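Local coordinates for protein ricin B-related lectin (Polyporus squamosus, PDB 5MUA) that binds galactose through a ricin-type beta-trefoil lectin part, and calcium ions and the inhibitor E-64 through a papain-like protease part, at residues A41-N46 and V181-Q186; H157-A162 and S260-F265; T213-A218 and N251-R256; A220-E225 and F232-G237. One frame throughout, in Å; residues are numbered along the deposited sequence.

Interaction 1. Residues A41-N46 and V181-Q186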
loop_
_atom_site.group_PDB
_atom_site.type_symbol
_atom_site.label_atom_id
_atom_site.label_comp_id
_atom_site.label_asym_id
_atom_site.label_seq_id
_atom_site.Cartn_x
_atom_site.Cartn_y
_atom_site.Cartn_z
ATOM N N ALA B 41 22.443 -23.280 -5.178
ATOM C CA ALA B 41 21.888 -23.645 -3.855
ATOM C C ALA B 41 21.471 -22.402 -3.101
ATOM O O ALA B 41 20.761 -22.538 -2.150
ATOM C CB ALA B 41 22.827 -24.448 -2.974
ATOM N N VAL B 42 21.861 -21.197 -3.533
ATOM C CA VAL B 42 21.420 -19.980 -2.821
ATOM C C VAL B 42 20.853 -19.031 -3.868
ATOM O O VAL B 42 21.015 -19.273 -5.074
ATOM C CB VAL B 42 22.547 -19.311 -1.998
ATOM C CG1 VAL B 42 22.921 -20.198 -0.783
ATOM C CG2 VAL B 42 23.793 -18.971 -2.866
ATOM N N ASP B 43 20.122 -18.010 -3.417
ATOM C CA ASP B 43 19.351 -17.185 -4.368
ATOM C C ASP B 43 19.563 -15.703 -4.157
ATOM O O ASP B 43 18.556 -14.960 -4.040
ATOM C CB ASP B 43 17.854 -17.567 -4.344
ATOM C CG ASP B 43 17.108 -17.109 -5.559
ATOM O OD1 ASP B 43 17.758 -16.914 -6.647
ATOM O OD2 ASP B 43 15.861 -16.963 -5.447
ATOM N N PRO B 44 20.820 -15.254 -4.075
ATOM C CA PRO B 44 21.071 -13.818 -3.767
ATOM C C PRO B 44 20.558 -12.964 -4.939
ATOM O O PRO B 44 20.634 -13.362 -6.090
ATOM C CB PRO B 44 22.596 -13.729 -3.635
ATOM C CG PRO B 44 23.040 -14.825 -4.478
ATOM C CD PRO B 44 22.089 -15.949 -4.361
ATOM N N LEU B 45 20.002 -11.806 -4.620
ATOM C CA LEU B 45 19.282 -11.040 -5.615
ATOM C C LEU B 45 20.192 -10.606 -6.809
ATOM O O LEU B 45 19.688 -10.320 -7.865
ATOM C CB LEU B 45 18.648 -9.797 -4.966
ATOM C CG LEU B 45 17.636 -10.013 -3.854
ATOM C CD1 LEU B 45 17.122 -8.686 -3.291
ATOM C CD2 LEU B 45 16.481 -10.735 -4.508
ATOM N N ASN B 46 21.509 -10.517 -6.569
ATOM C CA ASN B 46 22.479 -10.191 -7.592
ATOM C C ASN B 46 22.737 -11.306 -8.613
ATOM O O ASN B 46 23.627 -11.151 -9.474
ATOM C CB ASN B 46 23.771 -9.619 -6.977
ATOM C CG ASN B 46 24.436 -10.591 -6.049
ATOM O OD1 ASN B 46 24.188 -11.786 -6.057
ATOM N ND2 ASN B 46 25.272 -10.055 -5.189
ATOM N N VAL B 181 8.714 -12.111 -11.016
ATOM C CA VAL B 181 7.915 -13.068 -10.242
ATOM C C VAL B 181 8.813 -13.475 -9.081
ATOM O O VAL B 181 9.898 -14.040 -9.258
ATOM C CB VAL B 181 7.521 -14.312 -11.092
ATOM C CG1 VAL B 181 6.882 -15.408 -10.244
ATOM C CG2 VAL B 181 6.614 -13.940 -12.250
ATOM N N LEU B 182 8.343 -13.211 -7.853
ATOM C CA LEU B 182 9.103 -13.522 -6.666
ATOM C C LEU B 182 8.960 -14.966 -6.263
ATOM O O LEU B 182 7.949 -15.592 -6.559
ATOM C CB LEU B 182 8.576 -12.679 -5.483
ATOM C CG LEU B 182 8.770 -11.185 -5.774
ATOM C CD1 LEU B 182 8.024 -10.443 -4.682
ATOM C CD2 LEU B 182 10.241 -10.759 -5.810
ATOM N N THR B 183 9.923 -15.432 -5.479
ATOM C CA THR B 183 9.822 -16.739 -4.845
ATOM C C THR B 183 9.035 -16.635 -3.555
ATOM O O THR B 183 8.850 -15.552 -2.965
ATOM C CB THR B 183 11.202 -17.309 -4.463
ATOM O OG1 THR B 183 11.838 -16.473 -3.504
ATOM C CG2 THR B 183 12.148 -17.452 -5.732
ATOM N N ARG B 184 8.604 -17.816 -3.099
ATOM C CA ARG B 184 8.000 -17.868 -1.770
ATOM C C ARG B 184 8.894 -17.428 -0.663
ATOM O O ARG B 184 8.483 -16.745 0.294
ATOM C CB ARG B 184 7.343 -19.246 -1.524
ATOM C CG ARG B 184 6.042 -19.330 -2.286
ATOM C CD ARG B 184 5.209 -20.526 -1.874
ATOM N NE ARG B 184 4.103 -20.804 -2.794
ATOM C CZ ARG B 184 3.104 -21.666 -2.526
ATOM N NH1 ARG B 184 3.024 -22.290 -1.334
ATOM N NH2 ARG B 184 2.181 -21.911 -3.445
ATOM N N ASP B 185 10.164 -17.759 -0.746
ATOM C CA ASP B 185 11.073 -17.306 0.267
ATOM C C ASP B 185 11.117 -15.830 0.324
ATOM O O ASP B 185 11.159 -15.231 1.408
ATOM C CB ASP B 185 12.470 -17.877 0.016
ATOM C CG ASP B 185 12.587 -19.365 0.387
ATOM O OD1 ASP B 185 11.778 -19.915 1.121
ATOM O OD2 ASP B 185 13.576 -19.978 -0.062
ATOM N N GLN B 186 11.103 -15.196 -0.851
ATOM C CA GLN B 186 11.190 -13.764 -0.889
ATOM C C GLN B 186 9.905 -13.086 -0.362
ATOM O O GLN B 186 10.008 -12.162 0.452
ATOM C CB GLN B 186 11.467 -13.292 -2.303
ATOM C CG GLN B 186 12.913 -13.607 -2.753
ATOM C CD GLN B 186 13.060 -13.585 -4.261
ATOM O OE1 GLN B 186 12.062 -13.582 -4.993
ATOM N NE2 GLN B 186 14.281 -13.634 -4.736
HETATM O O HOH W 1 15.072 -14.935 -7.209
HETATM O O HOH W 2 14.489 -17.192 -3.306
HETATM O O HOH W 3 16.442 -13.901 -2.687
#
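The carboxylate of Asp43 reaches toward Thr183 and Gln186 at the start of helix 184-194 without a direct hydrogen bond crossing the gap. Its OD2 stops 3.8 Å from NE2 of Gln186. These two side chains cross at about a right angle, yet the carboxylate and amide planes are only 17° apart. Thr183 approaches Asp43 from the opposite direction, its methyl CG2 close to the same oxygen. Water makes the polar links: one molecule donates to Asp43 OD2 (2.8 Å) and accepts from Gln186 NE2 (2.9 Å), a second joins OD2 to Thr183 OG1, and a third donates to the backbone O of Asp43 and accepts from NE2. The amide nitrogen thus serves two waters. Leu45 runs alongside Gln186 but the opposite way, bringing CD2 of Leu45 to 3.6 Å from NE2 of Gln186.

On the helix side the polar groups are fixed by a capping box. Thr183 N donates to Gln186 OE1 (2.9 Å) in a nearly straight bond, although the donor stands 40° out of the carbonyl plane, and Gln186 N returns a bond to Thr183 OG1 (3.0 Å). A chi1 of 63° sets OG1 between the backbone N and the carbonyl carbon, where it can cap the helix. The other carboxylate oxygen of Asp43, OD1, is hydrogen-bonded to Tyr10 OH and Asn47 ND2. The contact joins the loop between strands 35-39 and 49-53 of the trefoil lectin to the protease-like part, with helix 208-226 packed next to it.

Interaction 2. Residues H157-A162 and S260-F265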
loop_
_atom_site.group_PDB
_atom_site.type_symbol
_atom_site.label_atom_id
_atom_site.label_comp_id
_atom_site.label_asym_id
_atom_site.label_seq_id
_atom_site.Cartn_x
_atom_site.Cartn_y
_atom_site.Cartn_z
ATOM N N HIS B 157 -2.185 -10.601 -16.995
ATOM C CA HIS B 157 -3.620 -10.378 -17.249
ATOM C C HIS B 157 -4.307 -11.625 -17.828
ATOM O O HIS B 157 -5.368 -12.072 -17.310
ATOM C CB HIS B 157 -3.839 -9.129 -18.104
ATOM C CG HIS B 157 -5.269 -8.892 -18.507
ATOM N ND1 HIS B 157 -6.262 -8.569 -17.603
ATOM C CD2 HIS B 157 -5.862 -8.915 -19.722
ATOM C CE1 HIS B 157 -7.399 -8.376 -18.246
ATOM N NE2 HIS B 157 -7.187 -8.587 -19.535
ATOM N N ALA B 158 -3.680 -12.223 -18.845
ATOM C CA ALA B 158 -4.185 -13.437 -19.403
ATOM C C ALA B 158 -4.260 -14.557 -18.377
ATOM O O ALA B 158 -5.282 -15.237 -18.244
ATOM C CB ALA B 158 -3.382 -13.885 -20.628
ATOM N N THR B 159 -3.198 -14.726 -17.626
ATOM C CA THR B 159 -3.181 -15.697 -16.578
ATOM C C THR B 159 -4.353 -15.490 -15.595
ATOM O O THR B 159 -5.110 -16.427 -15.262
ATOM C CB THR B 159 -1.815 -15.661 -15.896
ATOM O OG1 THR B 159 -0.905 -16.280 -16.824
ATOM C CG2 THR B 159 -1.791 -16.458 -14.624
ATOM N N LEU B 160 -4.505 -14.253 -15.209
ATOM C CA LEU B 160 -5.522 -13.865 -14.230
ATOM C C LEU B 160 -6.920 -14.131 -14.772
ATOM O O LEU B 160 -7.735 -14.785 -14.106
ATOM C CB LEU B 160 -5.344 -12.394 -13.904
ATOM C CG LEU B 160 -6.327 -11.783 -12.961
ATOM C CD1 LEU B 160 -6.288 -12.446 -11.587
ATOM C CD2 LEU B 160 -5.997 -10.312 -12.888
ATOM N N LEU B 161 -7.169 -13.742 -15.994
ATOM C CA LEU B 161 -8.454 -14.059 -16.628
ATOM C C LEU B 161 -8.750 -15.518 -16.834
ATOM O O LEU B 161 -9.898 -15.852 -16.964
ATOM C CB LEU B 161 -8.686 -13.262 -17.929
ATOM C CG LEU B 161 -8.777 -11.752 -17.697
ATOM C CD1 LEU B 161 -8.927 -11.049 -19.044
ATOM C CD2 LEU B 161 -9.889 -11.348 -16.727
ATOM N N ALA B 162 -7.747 -16.396 -16.890
ATOM C CA ALA B 162 -7.984 -17.809 -17.089
ATOM C C ALA B 162 -8.087 -18.618 -15.777
ATOM O O ALA B 162 -8.386 -19.802 -15.767
ATOM C CB ALA B 162 -6.897 -18.395 -17.981
ATOM N N SER B 260 1.298 -19.843 -15.134
ATOM C CA SER B 260 -0.159 -19.856 -15.331
ATOM C C SER B 260 -0.907 -20.143 -14.040
ATOM O O SER B 260 -2.121 -20.022 -13.994
ATOM C CB SER B 260 -0.545 -20.896 -16.380
ATOM O OG SER B 260 -0.096 -20.493 -17.628
ATOM N N THR B 261 -0.218 -20.494 -12.967
ATOM C CA THR B 261 -0.901 -20.804 -11.711
ATOM C C THR B 261 -1.008 -19.494 -10.896
ATOM O O THR B 261 0.037 -18.932 -10.549
ATOM C CB THR B 261 -0.081 -21.818 -10.875
ATOM O OG1 THR B 261 0.118 -23.004 -11.658
ATOM C CG2 THR B 261 -0.749 -22.201 -9.535
ATOM N N VAL B 262 -2.228 -19.079 -10.553
ATOM C CA VAL B 262 -2.450 -18.003 -9.585
ATOM C C VAL B 262 -2.510 -18.585 -8.160
ATOM O O VAL B 262 -3.294 -19.481 -7.885
ATOM C CB VAL B 262 -3.675 -17.170 -9.964
ATOM C CG1 VAL B 262 -3.832 -16.086 -8.931
ATOM C CG2 VAL B 262 -3.530 -16.583 -11.393
ATOM N N THR B 263 -1.668 -18.098 -7.271
ATOM C CA THR B 263 -1.613 -18.557 -5.899
ATOM C C THR B 263 -2.085 -17.380 -5.029
ATOM O O THR B 263 -1.844 -16.244 -5.371
ATOM C CB THR B 263 -0.205 -18.950 -5.524
ATOM O OG1 THR B 263 0.152 -20.070 -6.338
ATOM C CG2 THR B 263 -0.139 -19.489 -4.099
ATOM N N PHE B 264 -2.747 -17.690 -3.913
ATOM C CA PHE B 264 -3.299 -16.657 -3.038
ATOM C C PHE B 264 -2.522 -16.641 -1.743
ATOM O O PHE B 264 -1.894 -17.641 -1.286
ATOM C CB PHE B 264 -4.800 -16.843 -2.902
ATOM C CG PHE B 264 -5.483 -16.976 -4.192
ATOM C CD1 PHE B 264 -5.893 -15.849 -4.902
ATOM C CD2 PHE B 264 -5.654 -18.231 -4.776
ATOM C CE1 PHE B 264 -6.515 -15.969 -6.130
ATOM C CE2 PHE B 264 -6.235 -18.366 -6.042
ATOM C CZ PHE B 264 -6.675 -17.242 -6.722
ATOM N N PHE B 265 -2.498 -15.446 -1.150
ATOM C CA PHE B 265 -1.690 -15.149 -0.022
ATOM C C PHE B 265 -2.520 -14.352 1.005
ATOM O O PHE B 265 -3.220 -13.390 0.650
ATOM C CB PHE B 265 -0.441 -14.377 -0.444
ATOM C CG PHE B 265 0.523 -14.083 0.704
ATOM C CD1 PHE B 265 1.386 -15.071 1.176
ATOM C CD2 PHE B 265 0.569 -12.837 1.312
ATOM C CE1 PHE B 265 2.292 -14.807 2.191
ATOM C CE2 PHE B 265 1.461 -12.566 2.352
ATOM C CZ PHE B 265 2.321 -13.538 2.797
HETATM O O HOH W 4 -4.313 -19.059 -15.205
HETATM O O HOH W 5 -1.314 -18.205 -18.378
#
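Thr159, on helix 153-162, fits its methyl into the corner formed by Ser260 and Val262, where the chain turns into strand 261-266. CG2 of Thr159 lies 3.6 Å from the backbone O of Ser260 and 3.7 Å from CG2 of Val262. The methyl is placed there by a chi1 of -73°, which sets CG2 anti to the backbone N and turns OG1 along the other flank, 3.9 Å from CA of Ser260. OG1 also makes a weak hydrogen bond to Asn155 O, one turn earlier in the helix.

Val262 points toward the helix, and its CG2 lies against the Thr159 methyl. The same CG2 of Val262 also comes near the helix backbone, 4.2 Å from O of Thr159. Behind this pair stands the antiparallel pairing of strands 246-255 and 261-266, part of the sheet of the papain-like protease fold, against which the helix lies: Thr159 packs on Val254, and Leu160 and Val262 both pack on Trp252. Leu160 starts off away from strand 261-266 and also reaches Phe170 and Ser172 of strand 170-173.

Ser260 offers its backbone O and its hydroxyl. No hydrogen bond runs directly between the segments, but one water donates to Thr159 O (2.8 Å) and to Ser260 O (2.7 Å), tying a helix carbonyl to the corner. A second water links Thr159 OG1 with Ser260 OG; this bridge is doubtful, because Ser260 is modelled in two conformers and the water sits unusually close to Thr159 OG1.

Interaction 3. Residues T213-A218 and N251-R256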
loop_
_atom_site.group_PDB
_atom_site.type_symbol
_atom_site.label_atom_id
_atom_site.label_comp_id
_atom_site.label_asym_id
_atom_site.label_seq_id
_atom_site.Cartn_x
_atom_site.Cartn_y
_atom_site.Cartn_z
ATOM N N THR B 213 -3.636 -4.209 1.458
ATOM C CA THR B 213 -3.099 -2.983 0.842
ATOM C C THR B 213 -1.729 -2.672 1.387
ATOM O O THR B 213 -0.855 -2.284 0.624
ATOM C CB THR B 213 -4.063 -1.795 1.077
ATOM O OG1 THR B 213 -5.244 -2.073 0.383
ATOM C CG2 THR B 213 -3.488 -0.468 0.497
ATOM N N VAL B 214 -1.528 -2.765 2.701
ATOM C CA VAL B 214 -0.276 -2.463 3.314
ATOM C C VAL B 214 0.781 -3.489 2.811
ATOM O O VAL B 214 1.899 -3.080 2.514
ATOM C CB VAL B 214 -0.335 -2.409 4.867
ATOM C CG1 VAL B 214 1.047 -2.332 5.493
ATOM C CG2 VAL B 214 -1.147 -1.188 5.294
ATOM N N PHE B 215 0.425 -4.771 2.767
ATOM C CA PHE B 215 1.397 -5.769 2.271
ATOM C C PHE B 215 1.834 -5.441 0.836
ATOM O O PHE B 215 3.065 -5.492 0.547
ATOM C CB PHE B 215 0.921 -7.217 2.420
ATOM C CG PHE B 215 1.964 -8.217 2.009
ATOM C CD1 PHE B 215 3.197 -8.193 2.629
ATOM C CD2 PHE B 215 1.719 -9.120 0.986
ATOM C CE1 PHE B 215 4.207 -9.079 2.242
ATOM C CE2 PHE B 215 2.721 -9.978 0.570
ATOM C CZ PHE B 215 3.924 -9.981 1.257
ATOM N N LYS B 216 0.870 -5.092 -0.009
ATOM C CA LYS B 216 1.166 -4.686 -1.360
ATOM C C LYS B 216 2.161 -3.554 -1.437
ATOM O O LYS B 216 3.127 -3.551 -2.280
ATOM C CB LYS B 216 -0.077 -4.489 -2.206
ATOM C CG LYS B 216 0.214 -4.058 -3.622
ATOM C CD LYS B 216 -0.975 -4.137 -4.557
ATOM C CE LYS B 216 -0.605 -3.467 -5.885
ATOM N NZ LYS B 216 0.554 -4.121 -6.555
ATOM N N GLY B 217 1.950 -2.576 -0.573
ATOM C CA GLY B 217 2.955 -1.508 -0.447
ATOM C C GLY B 217 4.300 -1.920 0.099
ATOM O O GLY B 217 5.397 -1.397 -0.349
ATOM N N ALA B 218 4.286 -2.858 1.043
ATOM C CA ALA B 218 5.546 -3.423 1.563
ATOM C C ALA B 218 6.405 -4.050 0.450
ATOM O O ALA B 218 7.606 -3.902 0.443
ATOM C CB ALA B 218 5.284 -4.440 2.676
ATOM N N ASN B 251 -4.073 -11.166 -1.057
ATOM C CA ASN B 251 -3.082 -10.915 -2.104
ATOM C C ASN B 251 -2.930 -12.156 -3.016
ATOM O O ASN B 251 -3.433 -13.235 -2.727
ATOM C CB ASN B 251 -1.744 -10.547 -1.474
ATOM C CG ASN B 251 -1.819 -9.264 -0.644
ATOM O OD1 ASN B 251 -1.792 -9.289 0.584
ATOM N ND2 ASN B 251 -1.909 -8.154 -1.327
ATOM N N TRP B 252 -2.197 -11.983 -4.118
ATOM C CA TRP B 252 -2.054 -13.040 -5.075
ATOM C C TRP B 252 -0.810 -12.847 -5.923
ATOM O O TRP B 252 -0.304 -11.717 -6.085
ATOM C CB TRP B 252 -3.236 -13.191 -5.961
ATOM C CG TRP B 252 -3.561 -11.987 -6.845
ATOM C CD1 TRP B 252 -4.369 -10.923 -6.510
ATOM C CD2 TRP B 252 -3.149 -11.764 -8.199
ATOM N NE1 TRP B 252 -4.447 -10.038 -7.590
ATOM C CE2 TRP B 252 -3.738 -10.561 -8.639
ATOM C CE3 TRP B 252 -2.317 -12.468 -9.088
ATOM C CZ2 TRP B 252 -3.473 -10.021 -9.877
ATOM C CZ3 TRP B 252 -2.110 -11.949 -10.340
ATOM C CH2 TRP B 252 -2.694 -10.756 -10.733
ATOM N N PHE B 253 -0.387 -13.961 -6.496
ATOM C CA PHE B 253 0.868 -14.056 -7.182
ATOM C C PHE B 253 0.750 -15.116 -8.280
ATOM O O PHE B 253 -0.240 -15.908 -8.347
ATOM C CB PHE B 253 1.951 -14.543 -6.186
ATOM C CG PHE B 253 2.222 -13.585 -5.055
ATOM C CD1 PHE B 253 3.037 -12.471 -5.254
ATOM C CD2 PHE B 253 1.696 -13.794 -3.822
ATOM C CE1 PHE B 253 3.226 -11.525 -4.236
ATOM C CE2 PHE B 253 1.916 -12.893 -2.777
ATOM C CZ PHE B 253 2.690 -11.766 -2.987
ATOM N N VAL B 254 1.795 -15.175 -9.098
ATOM C CA VAL B 254 1.973 -16.345 -9.978
ATOM C C VAL B 254 3.210 -17.023 -9.540
ATOM O O VAL B 254 4.049 -16.463 -8.865
ATOM C CB VAL B 254 1.932 -16.045 -11.503
ATOM C CG1 VAL B 254 0.675 -15.307 -11.891
ATOM C CG2 VAL B 254 3.106 -15.235 -11.976
ATOM N N GLU B 255 3.310 -18.299 -9.902
ATOM C CA GLU B 255 4.333 -19.178 -9.385
ATOM C C GLU B 255 5.486 -19.189 -10.375
ATOM O O GLU B 255 5.273 -19.299 -11.564
ATOM C CB GLU B 255 3.776 -20.633 -9.295
ATOM C CG GLU B 255 2.767 -20.885 -8.171
ATOM C CD GLU B 255 3.439 -20.836 -6.829
ATOM O OE1 GLU B 255 4.602 -21.253 -6.702
ATOM O OE2 GLU B 255 2.812 -20.423 -5.889
ATOM N N ARG B 256 6.703 -19.159 -9.861
ATOM C CA ARG B 256 7.851 -19.425 -10.714
ATOM C C ARG B 256 7.896 -20.723 -11.445
ATOM O O ARG B 256 8.304 -20.745 -12.600
ATOM C CB ARG B 256 9.133 -19.234 -9.977
ATOM C CG ARG B 256 9.693 -17.922 -10.467
ATOM C CD ARG B 256 10.979 -17.781 -9.867
ATOM N NE ARG B 256 11.284 -16.418 -9.550
ATOM C CZ ARG B 256 12.451 -16.109 -9.036
ATOM N NH1 ARG B 256 13.369 -17.101 -8.922
ATOM N NH2 ARG B 256 12.720 -14.847 -8.746
#
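Phe215 of helix 208-226 packs against Asn251 and Phe253 of strand 246-255, joining the two elements that in a papain-like fold carry the active-site cysteine and histidine; here Cys208 and His248, which line the E-64 pocket, lie near the beginnings of this helix and strand. The axes of the short segments approach to 9.8 Å at an angle of 42°.

The apolar part is an aromatic pair. CE2 of Phe215 meets CZ of Phe253 at 4.0 Å, each atom near the plane of the other ring, so the rings touch edge against edge while their side chains run nearly perpendicular. With CG anti to its backbone N (chi1 -176°), Phe215 extends toward the strand, and its ring is also stacked with Phe265 and set edge-to-face with Trp191.

The polar part centres on the amide of Asn251, whose plane is turned 67° from the Phe215 ring. ND2 lies 4.2 Å from CB of Lys216 but donates to Gly237 O and Ala212 O, which fixes the rotation of the group. Lys216 leads its chain away, NZ hydrogen-bonding to Cys236 O, and also packs on Thr213 of the second subunit. The amide oxygen, OD1, is buried with no hydrogen-bond partner in the model; it sits at the ring edge of Phe215, 3.5 Å from CD2.

Interaction 4. Residues A220-E225 and F232-G237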
loop_
_atom_site.group_PDB
_atom_site.type_symbol
_atom_site.label_atom_id
_atom_site.label_comp_id
_atom_site.label_asym_id
_atom_site.label_seq_id
_atom_site.Cartn_x
_atom_site.Cartn_y
_atom_site.Cartn_z
ATOM N N ALA B 220 6.199 -3.306 -2.727
ATOM C CA ALA B 220 6.684 -2.217 -3.609
ATOM C C ALA B 220 7.943 -1.529 -2.985
ATOM O O ALA B 220 8.905 -1.226 -3.670
ATOM C CB ALA B 220 5.584 -1.213 -3.863
ATOM N N LYS B 221 7.919 -1.237 -1.685
ATOM C CA LYS B 221 9.065 -0.603 -1.035
ATOM C C LYS B 221 10.252 -1.534 -1.031
ATOM O O LYS B 221 11.369 -1.083 -1.243
ATOM C CB LYS B 221 8.746 -0.108 0.406
ATOM C CG LYS B 221 7.630 0.950 0.462
ATOM C CD LYS B 221 7.361 1.417 1.898
ATOM C CE LYS B 221 8.531 2.262 2.399
ATOM N NZ LYS B 221 8.319 3.085 3.628
ATOM N N TRP B 222 10.028 -2.813 -0.792
ATOM C CA TRP B 222 11.144 -3.778 -0.874
ATOM C C TRP B 222 11.832 -3.764 -2.247
ATOM O O TRP B 222 13.081 -3.796 -2.333
ATOM C CB TRP B 222 10.664 -5.173 -0.472
ATOM C CG TRP B 222 11.749 -6.216 -0.342
ATOM C CD1 TRP B 222 12.527 -6.519 0.778
ATOM C CD2 TRP B 222 12.117 -7.141 -1.355
ATOM N NE1 TRP B 222 13.364 -7.605 0.474
ATOM C CE2 TRP B 222 13.139 -7.983 -0.822
ATOM C CE3 TRP B 222 11.680 -7.348 -2.648
ATOM C CZ2 TRP B 222 13.687 -9.055 -1.576
ATOM C CZ3 TRP B 222 12.225 -8.385 -3.397
ATOM C CH2 TRP B 222 13.220 -9.213 -2.855
ATOM N N GLY B 223 11.002 -3.703 -3.276
ATOM C CA GLY B 223 11.522 -3.579 -4.653
ATOM C C GLY B 223 12.329 -2.357 -4.858
ATOM O O GLY B 223 13.484 -2.396 -5.383
ATOM N N ASN B 224 11.789 -1.224 -4.418
ATOM C CA ASN B 224 12.553 0.006 -4.527
ATOM C C ASN B 224 13.855 0.007 -3.769
ATOM O O ASN B 224 14.909 0.500 -4.216
ATOM C CB ASN B 224 11.684 1.155 -4.008
ATOM C CG ASN B 224 12.391 2.486 -4.109
ATOM O OD1 ASN B 224 12.873 2.899 -5.202
ATOM N ND2 ASN B 224 12.486 3.208 -2.935
ATOM N N GLU B 225 13.834 -0.638 -2.639
ATOM C CA GLU B 225 14.988 -0.598 -1.729
ATOM C C GLU B 225 16.047 -1.653 -2.084
ATOM O O GLU B 225 17.189 -1.516 -1.706
ATOM C CB GLU B 225 14.511 -0.725 -0.305
ATOM C CG GLU B 225 13.771 0.560 0.104
ATOM C CD GLU B 225 13.093 0.505 1.473
ATOM O OE1 GLU B 225 13.323 -0.479 2.216
ATOM O OE2 GLU B 225 12.260 1.456 1.763
ATOM N N PHE B 232 11.249 -2.491 -14.452
ATOM C CA PHE B 232 10.360 -3.605 -14.121
ATOM C C PHE B 232 9.756 -3.325 -12.729
ATOM O O PHE B 232 10.233 -2.438 -11.990
ATOM C CB PHE B 232 11.127 -4.929 -14.019
ATOM C CG PHE B 232 12.095 -4.997 -12.869
ATOM C CD1 PHE B 232 13.330 -4.310 -12.884
ATOM C CD2 PHE B 232 11.846 -5.808 -11.785
ATOM C CE1 PHE B 232 14.210 -4.403 -11.783
ATOM C CE2 PHE B 232 12.754 -5.902 -10.729
ATOM C CZ PHE B 232 13.920 -5.190 -10.723
ATOM N N ALA B 233 8.745 -4.139 -12.398
ATOM C CA ALA B 233 8.086 -4.067 -11.111
ATOM C C ALA B 233 8.032 -5.433 -10.545
ATOM O O ALA B 233 8.324 -6.416 -11.219
ATOM C CB ALA B 233 6.661 -3.518 -11.276
ATOM N N LEU B 234 7.677 -5.493 -9.274
ATOM C CA LEU B 234 7.457 -6.760 -8.587
ATOM C C LEU B 234 5.985 -7.108 -8.592
ATOM O O LEU B 234 5.134 -6.270 -8.205
ATOM C CB LEU B 234 7.968 -6.668 -7.137
ATOM C CG LEU B 234 9.438 -6.284 -6.877
ATOM C CD1 LEU B 234 9.766 -6.425 -5.420
ATOM C CD2 LEU B 234 10.463 -7.034 -7.716
ATOM N N LEU B 235 5.642 -8.324 -9.009
ATOM C CA LEU B 235 4.247 -8.765 -9.002
ATOM C C LEU B 235 3.742 -8.992 -7.602
ATOM O O LEU B 235 4.264 -9.809 -6.900
ATOM C CB LEU B 235 4.037 -10.061 -9.804
ATOM C CG LEU B 235 2.564 -10.536 -9.881
ATOM C CD1 LEU B 235 1.611 -9.486 -10.452
ATOM C CD2 LEU B 235 2.471 -11.829 -10.627
ATOM N N CYS B 236 2.743 -8.193 -7.192
ATOM C CA CYS B 236 2.074 -8.464 -5.931
ATOM C C CYS B 236 0.637 -8.015 -6.146
ATOM O O CYS B 236 0.351 -6.847 -6.135
ATOM C CB CYS B 236 2.695 -7.685 -4.769
ATOM S SG CYS B 236 1.855 -8.023 -3.196
ATOM N N GLY B 237 -0.236 -8.956 -6.344
ATOM C CA GLY B 237 -1.655 -8.655 -6.572
ATOM C C GLY B 237 -2.441 -8.339 -5.311
ATOM O O GLY B 237 -2.127 -8.844 -4.215
#
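The indole of Trp222 receives Leu234 at its edge, not over a face: CD1 of Leu234 lies in the ring plane, 3.5 Å from CE3 and 3.7 Å from CZ3 of Trp222. Two more leucines lie on opposite sides of that plane, Leu45 beyond CZ2 and Leu182 beyond CZ3. The Leu234 side chain comes in roughly square to that of Trp222. In Trp222, chi1 (-172°) puts CG anti to the backbone N, and chi2 near 90° turns the benzo edge to the leucine.

The same methyl also presses on the helix backbone, with CD1 of Leu234 3.4 Å from CA of Gly223. Glycine, having no side chain, lets strand 233-243 come this near helix 208-226. Leu234 is modelled in two conformers, so these short distances describe one of them. Val219, a turn earlier on the helix, and Leu180 also touch Leu234; on the helix side turned away from the strand, Asn224 hydrogen-bonds to Arg202 of the second subunit.

No hydrogen bond or charge pair crosses between the segments: the contact rests on apolar packing and close fit, with nothing polar to fix its direction.

Overall arrangement
From the N terminus, interaction 1 opens first, at 41-46 in the lectin, and closes at 181-186, tying the trefoil to the protease-like part. Interaction 2 opens within that span, at 157-162, and closes beyond it at 260-265, so the two loops cross. Interactions 3 and 4 come after interaction 1 has closed and lie within the span of interaction 2; interaction 4, a short loop, falls inside interaction 3. Both use helix 208-226, packing it on the neighbouring strands 246-255 and 233-243, while interaction 2 sets helix 153-162 against the adjoining strand 261-266. The Arg184-Glu255 salt bridge links interactions 1 and 3, and a backbone hydrogen bond from Gly237 N to Trp252 O links 3 and 4.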